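Local coordinates for protein endoglucanase (Clostridium thermocellum, PDB 2YIK) that probably hydrolyses the beta-1,4-glucosidic bonds of cellulose as a family 9 glycoside hydrolase, and binds zinc and calcium ions, at residues W207-E212 with F252-K257; D246-L251 with A287-A292; Y139-Q144 with A399-L404. One frame throughout, in Å; residues are numbered along the deposited sequence.

Contact 1. Residues W207-E212 with F252-K257; sequences WFITKE and FDFAEK
Next to F254, whose ring meets T210 and K211 across the contact, the ammonium NZ of K257 is held by the carboxylate of D253 in a salt bridge of the i, i+4 kind. NZ lies 3.1 Å from D253 OD1, on the syn side of that oxygen, and has a weak second bond to OD2. Both residues sit on the last turn of helix 238-257, part of the mainly helical (alpha/alpha)6-barrel fold of family 9 enzymes. The contact joins this helix end to strand 206-209 and the loop that follows, and no hydrogen bond crosses it. F254 does the bridging. With CG anti to the backbone N, its chi1 of 175° carries the ring away from the helix to the T210-K211 backbone. The CZ corner abuts that backbone edge-on, 3.6 Å from T210 C, which lies in the ring plane, and K211 N is also close to that plane. I209 approaches the ring obliquely, its CG2 3.7 Å from F254 CE1. The strand is itself held by backbone bonding of I209 to F180 in strand 177-184, while I219 of helix 216-233 touches both I209 and F254. On the exposed side, K211 CB comes within 4.4 Å of F254 CE2.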
loop_
_atom_site.group_PDB
_atom_site.type_symbol
_atom_site.label_atom_id
_atom_site.label_comp_id
_atom_site.label_asym_id
_atom_site.label_seq_id
_atom_site.Cartn_x
_atom_site.Cartn_y
_atom_site.Cartn_z
ATOM N N TRP A 207 16.128 -0.636 -10.796
ATOM C CA TRP A 207 15.990 -2.071 -11.009
ATOM C C TRP A 207 14.732 -2.297 -11.845
ATOM O O TRP A 207 13.660 -1.749 -11.556
ATOM C CB TRP A 207 15.938 -2.811 -9.662
ATOM C CG TRP A 207 17.028 -2.372 -8.682
ATOM C CD1 TRP A 207 17.095 -1.182 -8.015
ATOM C CD2 TRP A 207 18.178 -3.129 -8.257
ATOM N NE1 TRP A 207 18.203 -1.149 -7.201
ATOM C CE2 TRP A 207 18.884 -2.328 -7.328
ATOM C CE3 TRP A 207 18.675 -4.399 -8.569
ATOM C CZ2 TRP A 207 20.065 -2.761 -6.707
ATOM C CZ3 TRP A 207 19.854 -4.831 -7.947
ATOM C CH2 TRP A 207 20.531 -4.010 -7.027
ATOM N N PHE A 208 14.878 -3.102 -12.892
ATOM C CA PHE A 208 13.795 -3.345 -13.834
ATOM C C PHE A 208 13.383 -4.793 -14.002
ATOM O O PHE A 208 14.226 -5.686 -13.980
ATOM C CB PHE A 208 14.191 -2.832 -15.230
ATOM C CG PHE A 208 14.459 -1.352 -15.299
ATOM C CD1 PHE A 208 15.544 -0.786 -14.637
ATOM C CD2 PHE A 208 13.626 -0.520 -16.046
ATOM C CE1 PHE A 208 15.794 0.579 -14.713
ATOM C CE2 PHE A 208 13.870 0.847 -16.126
ATOM C CZ PHE A 208 14.955 1.396 -15.461
ATOM N N ILE A 209 12.081 -5.019 -14.176
ATOM C CA ILE A 209 11.582 -6.364 -14.442
ATOM C C ILE A 209 11.498 -6.424 -15.964
ATOM O O ILE A 209 11.046 -5.482 -16.621
ATOM C CB ILE A 209 10.180 -6.644 -13.848
ATOM C CG1 ILE A 209 10.285 -6.835 -12.337
ATOM C CG2 ILE A 209 9.598 -7.928 -14.448
ATOM C CD1 ILE A 209 9.617 -5.750 -11.554
ATOM N N THR A 210 11.926 -7.555 -16.499
ATOM C CA THR A 210 11.995 -7.803 -17.924
ATOM C C THR A 210 11.405 -9.196 -18.175
ATOM O O THR A 210 11.209 -9.958 -17.230
ATOM C CB THR A 210 13.496 -7.716 -18.309
ATOM O OG1 THR A 210 13.775 -6.427 -18.864
ATOM C CG2 THR A 210 13.899 -8.806 -19.224
ATOM N N LYS A 211 11.117 -9.536 -19.428
ATOM C CA LYS A 211 10.569 -10.857 -19.715
ATOM C C LYS A 211 11.636 -11.935 -19.489
ATOM O O LYS A 211 11.333 -13.128 -19.485
ATOM C CB LYS A 211 10.079 -10.933 -21.162
ATOM C CG LYS A 211 11.190 -11.127 -22.196
ATOM C CD LYS A 211 10.677 -10.902 -23.611
ATOM C CE LYS A 211 9.571 -11.879 -23.973
ATOM N NZ LYS A 211 10.121 -13.183 -24.471
ATOM N N GLU A 212 12.880 -11.508 -19.296
ATOM C CA GLU A 212 13.986 -12.441 -19.105
ATOM C C GLU A 212 14.058 -13.114 -17.732
ATOM O O GLU A 212 14.759 -14.109 -17.569
ATOM C CB GLU A 212 15.302 -11.737 -19.451
ATOM C CG GLU A 212 15.278 -11.202 -20.885
ATOM C CD GLU A 212 16.606 -10.675 -21.380
ATOM O OE1 GLU A 212 17.526 -10.470 -20.561
ATOM O OE2 GLU A 212 16.727 -10.449 -22.602
ATOM N N PHE A 252 -0.818 -6.724 -16.273
ATOM C CA PHE A 252 -1.373 -8.040 -15.965
ATOM C C PHE A 252 -1.084 -9.031 -17.084
ATOM O O PHE A 252 -0.783 -10.197 -16.821
ATOM C CB PHE A 252 -2.887 -7.987 -15.746
ATOM C CG PHE A 252 -3.470 -9.298 -15.268
ATOM C CD1 PHE A 252 -3.493 -9.614 -13.909
ATOM C CD2 PHE A 252 -3.958 -10.234 -16.182
ATOM C CE1 PHE A 252 -3.992 -10.848 -13.465
ATOM C CE2 PHE A 252 -4.457 -11.466 -15.750
ATOM C CZ PHE A 252 -4.474 -11.773 -14.387
ATOM N N ASP A 253 -1.176 -8.574 -18.331
ATOM C CA ASP A 253 -0.917 -9.449 -19.466
ATOM C C ASP A 253 0.540 -9.904 -19.482
ATOM O O ASP A 253 0.847 -11.033 -19.862
ATOM C CB ASP A 253 -1.245 -8.741 -20.779
ATOM C CG ASP A 253 -1.360 -9.711 -21.934
ATOM O OD1 ASP A 253 -2.200 -10.632 -21.842
ATOM O OD2 ASP A 253 -0.618 -9.568 -22.925
ATOM N N PHE A 254 1.429 -9.012 -19.070
ATOM C CA PHE A 254 2.849 -9.311 -19.002
ATOM C C PHE A 254 3.042 -10.389 -17.926
ATOM O O PHE A 254 3.772 -11.353 -18.127
ATOM C CB PHE A 254 3.616 -8.029 -18.647
ATOM C CG PHE A 254 5.094 -8.224 -18.427
ATOM C CD1 PHE A 254 5.572 -8.654 -17.189
ATOM C CD2 PHE A 254 6.011 -7.953 -19.443
ATOM C CE1 PHE A 254 6.947 -8.797 -16.952
ATOM C CE2 PHE A 254 7.393 -8.092 -19.220
ATOM C CZ PHE A 254 7.860 -8.520 -17.970
ATOM N N ALA A 255 2.375 -10.224 -16.787
ATOM C CA ALA A 255 2.489 -11.201 -15.701
ATOM C C ALA A 255 1.905 -12.541 -16.131
ATOM O O ALA A 255 2.478 -13.594 -15.871
ATOM C CB ALA A 255 1.767 -10.691 -14.438
ATOM N N GLU A 256 0.761 -12.495 -16.802
ATOM C CA GLU A 256 0.090 -13.707 -17.256
ATOM C C GLU A 256 0.892 -14.494 -18.291
ATOM O O GLU A 256 1.087 -15.695 -18.153
ATOM C CB GLU A 256 -1.272 -13.357 -17.853
ATOM C CG GLU A 256 -2.076 -14.563 -18.283
ATOM C CD GLU A 256 -3.372 -14.188 -18.960
ATOM O OE1 GLU A 256 -3.913 -13.104 -18.668
ATOM O OE2 GLU A 256 -3.865 -14.986 -19.778
ATOM N N LYS A 257 1.350 -13.789 -19.321
ATOM C CA LYS A 257 2.098 -14.368 -20.433
ATOM C C LYS A 257 3.493 -14.906 -20.151
ATOM O O LYS A 257 3.928 -15.864 -20.788
ATOM C CB LYS A 257 2.201 -13.337 -21.556
ATOM C CG LYS A 257 1.109 -13.436 -22.616
ATOM C CD LYS A 257 -0.279 -13.596 -22.016
ATOM C CE LYS A 257 -1.336 -13.769 -23.118
ATOM N NZ LYS A 257 -1.368 -12.586 -24.048
#

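Contact 2. Residues D246-L251 with A287-A292; sequences DYAKAL and AWLYLA
L289 carries this contact through one methyl, CD2, which meets helix 238-257 at two points of similar length: 4.1 Å to A248 CB and 4.1 Å to K249 CG. The interaction is wholly apolar, since K249 offers its CG methylene and not its amine. L289 has CG beside the backbone N (chi1 -80°); chi2 of 164° sets CD1 anti to CA, and CD2, the other branch, is the methyl that meets A248 and K249. A248, a small residue whose CB points at the partner helix, sits where the backbones approach, the CA atoms of K249 and L289 being 7.5 Å apart. L245 and F252 of the same helix also touch L289. Together with A248 and K249 they form the i, i+3, i+4, i+7 set of a knobs-into-holes socket, with L289 as the knob. Further out, Y298 of helix 296-305 lies against both K249 and L289, and the carbonyl of L289 accepts a bond from T293 OG1 one turn on. The two helices, 238-257 and 279-293, follow one another in the chain and pack roughly antiparallel. L226 of helix 216-233 touches A248, and helix 322-336 packs on 279-293 through A287, W288, Y290 and L291.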
loop_
_atom_site.group_PDB
_atom_site.type_symbol
_atom_site.label_atom_id
_atom_site.label_comp_id
_atom_site.label_asym_id
_atom_site.label_seq_id
_atom_site.Cartn_x
_atom_site.Cartn_y
_atom_site.Cartn_z
ATOM N N ASP A 246 -5.613 0.987 -18.905
ATOM C CA ASP A 246 -4.828 0.492 -20.030
ATOM C C ASP A 246 -3.481 -0.045 -19.533
ATOM O O ASP A 246 -3.044 -1.129 -19.936
ATOM C CB ASP A 246 -4.607 1.602 -21.060
ATOM C CG ASP A 246 -3.669 1.183 -22.169
ATOM O OD1 ASP A 246 -3.915 0.149 -22.804
ATOM O OD2 ASP A 246 -2.677 1.887 -22.415
ATOM N N TYR A 247 -2.823 0.709 -18.659
ATOM C CA TYR A 247 -1.550 0.268 -18.104
ATOM C C TYR A 247 -1.751 -0.970 -17.217
ATOM O O TYR A 247 -0.939 -1.896 -17.238
ATOM C CB TYR A 247 -0.892 1.393 -17.293
ATOM C CG TYR A 247 -0.058 2.358 -18.116
ATOM C CD1 TYR A 247 -0.656 3.351 -18.899
ATOM C CD2 TYR A 247 1.336 2.278 -18.108
ATOM C CE1 TYR A 247 0.123 4.245 -19.654
ATOM C CE2 TYR A 247 2.122 3.157 -18.855
ATOM C CZ TYR A 247 1.512 4.140 -19.624
ATOM O OH TYR A 247 2.295 5.004 -20.358
ATOM N N ALA A 248 -2.836 -0.991 -16.447
ATOM C CA ALA A 248 -3.122 -2.126 -15.569
ATOM C C ALA A 248 -3.246 -3.432 -16.359
ATOM O O ALA A 248 -2.619 -4.440 -16.015
ATOM C CB ALA A 248 -4.407 -1.872 -14.765
ATOM N N LYS A 249 -4.052 -3.405 -17.419
ATOM C CA LYS A 249 -4.260 -4.582 -18.262
ATOM C C LYS A 249 -2.966 -5.054 -18.924
ATOM O O LYS A 249 -2.745 -6.253 -19.069
ATOM C CB LYS A 249 -5.270 -4.280 -19.368
ATOM C CG LYS A 249 -6.696 -4.001 -18.933
ATOM C CD LYS A 249 -7.434 -3.373 -20.115
ATOM C CE LYS A 249 -8.933 -3.584 -20.063
ATOM N NZ LYS A 249 -9.596 -3.040 -21.313
ATOM N N ALA A 250 -2.129 -4.108 -19.341
ATOM C CA ALA A 250 -0.863 -4.434 -19.993
ATOM C C ALA A 250 0.075 -5.121 -19.012
ATOM O O ALA A 250 0.716 -6.117 -19.349
ATOM C CB ALA A 250 -0.212 -3.165 -20.541
ATOM N N LEU A 251 0.157 -4.584 -17.801
ATOM C CA LEU A 251 1.008 -5.177 -16.781
ATOM C C LEU A 251 0.495 -6.582 -16.461
ATOM O O LEU A 251 1.275 -7.535 -16.420
ATOM C CB LEU A 251 1.026 -4.299 -15.525
ATOM C CG LEU A 251 1.871 -3.028 -15.649
ATOM C CD1 LEU A 251 1.494 -2.031 -14.563
ATOM C CD2 LEU A 251 3.349 -3.396 -15.562
ATOM N N ALA A 287 -8.815 -9.891 -9.656
ATOM C CA ALA A 287 -10.111 -9.563 -9.067
ATOM C C ALA A 287 -10.481 -8.113 -9.357
ATOM O O ALA A 287 -11.612 -7.824 -9.730
ATOM C CB ALA A 287 -10.087 -9.801 -7.559
ATOM N N TRP A 288 -9.531 -7.203 -9.170
ATOM C CA TRP A 288 -9.789 -5.792 -9.426
ATOM C C TRP A 288 -10.042 -5.522 -10.903
ATOM O O TRP A 288 -10.853 -4.663 -11.251
ATOM C CB TRP A 288 -8.626 -4.929 -8.943
ATOM C CG TRP A 288 -8.660 -4.669 -7.471
ATOM C CD1 TRP A 288 -7.888 -5.261 -6.511
ATOM C CD2 TRP A 288 -9.533 -3.760 -6.786
ATOM N NE1 TRP A 288 -8.221 -4.771 -5.269
ATOM C CE2 TRP A 288 -9.221 -3.852 -5.407
ATOM C CE3 TRP A 288 -10.534 -2.875 -7.203
ATOM C CZ2 TRP A 288 -9.892 -3.087 -4.443
ATOM C CZ3 TRP A 288 -11.198 -2.114 -6.241
ATOM C CH2 TRP A 288 -10.870 -2.225 -4.877
ATOM N N LEU A 289 -9.339 -6.245 -11.767
ATOM C CA LEU A 289 -9.528 -6.070 -13.198
ATOM C C LEU A 289 -10.899 -6.580 -13.638
ATOM O O LEU A 289 -11.478 -6.053 -14.588
ATOM C CB LEU A 289 -8.409 -6.768 -13.977
ATOM C CG LEU A 289 -7.119 -5.939 -14.031
ATOM C CD1 LEU A 289 -5.953 -6.801 -14.456
ATOM C CD2 LEU A 289 -7.305 -4.760 -14.986
ATOM N N TYR A 290 -11.430 -7.594 -12.953
ATOM C CA TYR A 290 -12.750 -8.087 -13.327
ATOM C C TYR A 290 -13.753 -7.031 -12.890
ATOM O O TYR A 290 -14.702 -6.724 -13.611
ATOM C CB TYR A 290 -13.093 -9.414 -12.647
ATOM C CG TYR A 290 -14.485 -9.898 -13.011
ATOM C CD1 TYR A 290 -14.734 -10.536 -14.231
ATOM C CD2 TYR A 290 -15.572 -9.653 -12.167
ATOM C CE1 TYR A 290 -16.033 -10.914 -14.600
ATOM C CE2 TYR A 290 -16.865 -10.025 -12.525
ATOM C CZ TYR A 290 -17.089 -10.655 -13.740
ATOM O OH TYR A 290 -18.372 -11.024 -14.076
ATOM N N LEU A 291 -13.522 -6.465 -11.708
ATOM C CA LEU A 291 -14.394 -5.430 -11.168
ATOM C C LEU A 291 -14.424 -4.239 -12.130
ATOM O O LEU A 291 -15.470 -3.630 -12.351
ATOM C CB LEU A 291 -13.876 -5.001 -9.787
ATOM C CG LEU A 291 -14.843 -4.451 -8.732
ATOM C CD1 LEU A 291 -16.052 -5.364 -8.596
ATOM C CD2 LEU A 291 -14.112 -4.331 -7.388
ATOM N N ALA A 292 -13.275 -3.932 -12.720
ATOM C CA ALA A 292 -13.155 -2.812 -13.642
ATOM C C ALA A 292 -13.684 -3.057 -15.047
ATOM O O ALA A 292 -14.210 -2.150 -15.690
ATOM C CB ALA A 292 -11.688 -2.367 -13.725
#

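Contact 3. Residues Y139-Q144 with A399-L404; sequences YEFKDQ and AQLIAL
The apolar contacts all converge on the outer edge of the F141 ring, which abuts helix 392-408. CE2 of F141 lies 3.9 Å from L401 CD1, a methyl in the plane of the ring. The neighbouring CZ corner is 3.9 Å from L404 CB, and the two side chains there cross at about a right angle. L401 and L404 are three residues apart, so both present to the same side of their helix. L401 holds CG anti to its backbone N (chi1 177°), which brings CD1 round to the phenylalanine. One face of the same ring is covered from within its own segment: E140 CB stands 3.9 Å above the plane, over the centre. The ring also meets the backbone, F141 CZ lying 3.9 Å from L404 C. Polar interactions lie to the side. E140 OE1 forms a salt bridge with K408 and a hydrogen bond with H409, a second tie to the 392-408 region, while Q144 OE1 accepts a hydrogen bond from R514 NH1. In the helical barrel, F141 marks the break between helices 124-140 and 142-147. Helix 499-516 touches F141 through A510 and R514 and L404 through F515, and A418 of helix 416-428 also packs on L404.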
loop_
_atom_site.group_PDB
_atom_site.type_symbol
_atom_site.label_atom_id
_atom_site.label_comp_id
_atom_site.label_asym_id
_atom_site.label_seq_id
_atom_site.Cartn_x
_atom_site.Cartn_y
_atom_site.Cartn_z
ATOM N N TYR A 139 -11.749 3.705 -2.351
ATOM C CA TYR A 139 -12.821 3.123 -3.150
ATOM C C TYR A 139 -14.006 2.708 -2.275
ATOM O O TYR A 139 -15.157 2.965 -2.624
ATOM C CB TYR A 139 -12.296 1.906 -3.919
ATOM C CG TYR A 139 -13.372 1.054 -4.570
ATOM C CD1 TYR A 139 -14.089 1.504 -5.684
ATOM C CD2 TYR A 139 -13.683 -0.201 -4.055
ATOM C CE1 TYR A 139 -15.098 0.709 -6.270
ATOM C CE2 TYR A 139 -14.682 -0.993 -4.621
ATOM C CZ TYR A 139 -15.384 -0.539 -5.723
ATOM O OH TYR A 139 -16.375 -1.350 -6.252
ATOM N N GLU A 140 -13.718 2.072 -1.140
ATOM C CA GLU A 140 -14.761 1.612 -0.229
ATOM C C GLU A 140 -15.460 2.727 0.531
ATOM O O GLU A 140 -16.686 2.734 0.635
ATOM C CB GLU A 140 -14.191 0.638 0.812
ATOM C CG GLU A 140 -13.640 -0.655 0.263
ATOM C CD GLU A 140 -14.714 -1.672 -0.082
ATOM O OE1 GLU A 140 -15.914 -1.383 0.086
ATOM O OE2 GLU A 140 -14.356 -2.775 -0.523
ATOM N N PHE A 141 -14.684 3.665 1.062
ATOM C CA PHE A 141 -15.252 4.736 1.870
ATOM C C PHE A 141 -15.150 6.156 1.302
ATOM O O PHE A 141 -14.960 7.116 2.056
ATOM C CB PHE A 141 -14.624 4.673 3.274
ATOM C CG PHE A 141 -14.645 3.285 3.889
ATOM C CD1 PHE A 141 -15.851 2.621 4.109
ATOM C CD2 PHE A 141 -13.456 2.632 4.217
ATOM C CE1 PHE A 141 -15.872 1.323 4.644
ATOM C CE2 PHE A 141 -13.465 1.335 4.751
ATOM C CZ PHE A 141 -14.677 0.682 4.964
ATOM N N LYS A 142 -15.307 6.296 -0.013
ATOM C CA LYS A 142 -15.227 7.612 -0.655
ATOM C C LYS A 142 -16.181 8.626 0.002
ATOM O O LYS A 142 -15.836 9.795 0.152
ATOM C CB LYS A 142 -15.540 7.503 -2.161
ATOM C CG LYS A 142 -14.941 8.655 -3.005
ATOM C CD LYS A 142 -15.429 8.703 -4.471
ATOM C CE LYS A 142 -14.947 7.534 -5.364
ATOM N NZ LYS A 142 -13.777 6.714 -4.858
ATOM N N ASP A 143 -17.372 8.180 0.395
ATOM C CA ASP A 143 -18.344 9.078 1.027
ATOM C C ASP A 143 -17.765 9.798 2.235
ATOM O O ASP A 143 -17.997 10.989 2.421
ATOM C CB ASP A 143 -19.590 8.315 1.476
ATOM C CG ASP A 143 -20.432 7.850 0.318
ATOM O OD1 ASP A 143 -20.345 8.471 -0.758
ATOM O OD2 ASP A 143 -21.192 6.874 0.487
ATOM N N GLN A 144 -17.016 9.064 3.053
ATOM C CA GLN A 144 -16.408 9.623 4.250
ATOM C C GLN A 144 -15.262 10.578 3.956
ATOM O O GLN A 144 -15.083 11.559 4.673
ATOM C CB GLN A 144 -15.939 8.505 5.182
ATOM C CG GLN A 144 -17.069 7.799 5.928
ATOM C CD GLN A 144 -18.038 7.065 5.007
ATOM O OE1 GLN A 144 -17.641 6.195 4.231
ATOM N NE2 GLN A 144 -19.323 7.409 5.100
ATOM N N ALA A 399 -6.495 -5.392 9.850
ATOM C CA ALA A 399 -7.625 -6.195 10.309
ATOM C C ALA A 399 -8.816 -5.265 10.512
ATOM O O ALA A 399 -9.953 -5.625 10.213
ATOM C CB ALA A 399 -7.280 -6.903 11.621
ATOM N N GLN A 400 -8.549 -4.069 11.034
ATOM C CA GLN A 400 -9.604 -3.082 11.251
ATOM C C GLN A 400 -10.267 -2.754 9.916
ATOM O O GLN A 400 -11.495 -2.701 9.810
ATOM C CB GLN A 400 -9.026 -1.798 11.859
ATOM C CG GLN A 400 -8.604 -1.894 13.324
ATOM C CD GLN A 400 -8.170 -0.545 13.881
ATOM O OE1 GLN A 400 -8.817 0.472 13.627
ATOM N NE2 GLN A 400 -7.080 -0.530 14.646
ATOM N N LEU A 401 -9.445 -2.521 8.898
ATOM C CA LEU A 401 -9.954 -2.203 7.570
ATOM C C LEU A 401 -10.865 -3.318 7.075
ATOM O O LEU A 401 -11.992 -3.056 6.663
ATOM C CB LEU A 401 -8.802 -2.003 6.584
ATOM C CG LEU A 401 -9.207 -1.731 5.131
ATOM C CD1 LEU A 401 -10.044 -0.458 5.060
ATOM C CD2 LEU A 401 -7.959 -1.599 4.268
ATOM N N ILE A 402 -10.379 -4.559 7.127
ATOM C CA ILE A 402 -11.174 -5.704 6.679
ATOM C C ILE A 402 -12.465 -5.788 7.483
ATOM O O ILE A 402 -13.523 -6.081 6.938
ATOM C CB ILE A 402 -10.407 -7.046 6.830
ATOM C CG1 ILE A 402 -9.144 -7.023 5.962
ATOM C CG2 ILE A 402 -11.321 -8.221 6.465
ATOM C CD1 ILE A 402 -9.422 -6.940 4.501
ATOM N N ALA A 403 -12.377 -5.523 8.781
ATOM C CA ALA A 403 -13.555 -5.573 9.639
ATOM C C ALA A 403 -14.620 -4.566 9.187
ATOM O O ALA A 403 -15.807 -4.888 9.126
ATOM C CB ALA A 403 -13.158 -5.291 11.082
ATOM N N LEU A 404 -14.181 -3.350 8.873
ATOM C CA LEU A 404 -15.078 -2.282 8.445
ATOM C C LEU A 404 -15.641 -2.516 7.039
ATOM O O LEU A 404 -16.778 -2.152 6.754
ATOM C CB LEU A 404 -14.340 -0.945 8.537
ATOM C CG LEU A 404 -13.924 -0.660 9.991
ATOM C CD1 LEU A 404 -12.746 0.295 10.043
ATOM C CD2 LEU A 404 -15.123 -0.109 10.750
#

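How the contacts relate
Contacts 1 and 2 share helix 238-257 and touch where F252 CB, on the contact 1 segment, lies 3.5 Å from L289 CD1 of contact 2; their centres are 15 Å apart. Contact 2 in turn reaches contact 3, where the W288 ring packs edge-to-face on Y139 (W288 CH2 to Y139 CD2 3.6 Å). Contacts 1 and 3 do not meet, their nearest atoms being about 17 Å apart, on opposite sides of the chain's centre. In sequence, contacts 1 and 2 both fall inside the long loop that contact 3 closes. All three lie away from the predicted catalytic H451 and the metal sites, the I209 side chain of contact 1 being about 13 Å from a bound calcium ion.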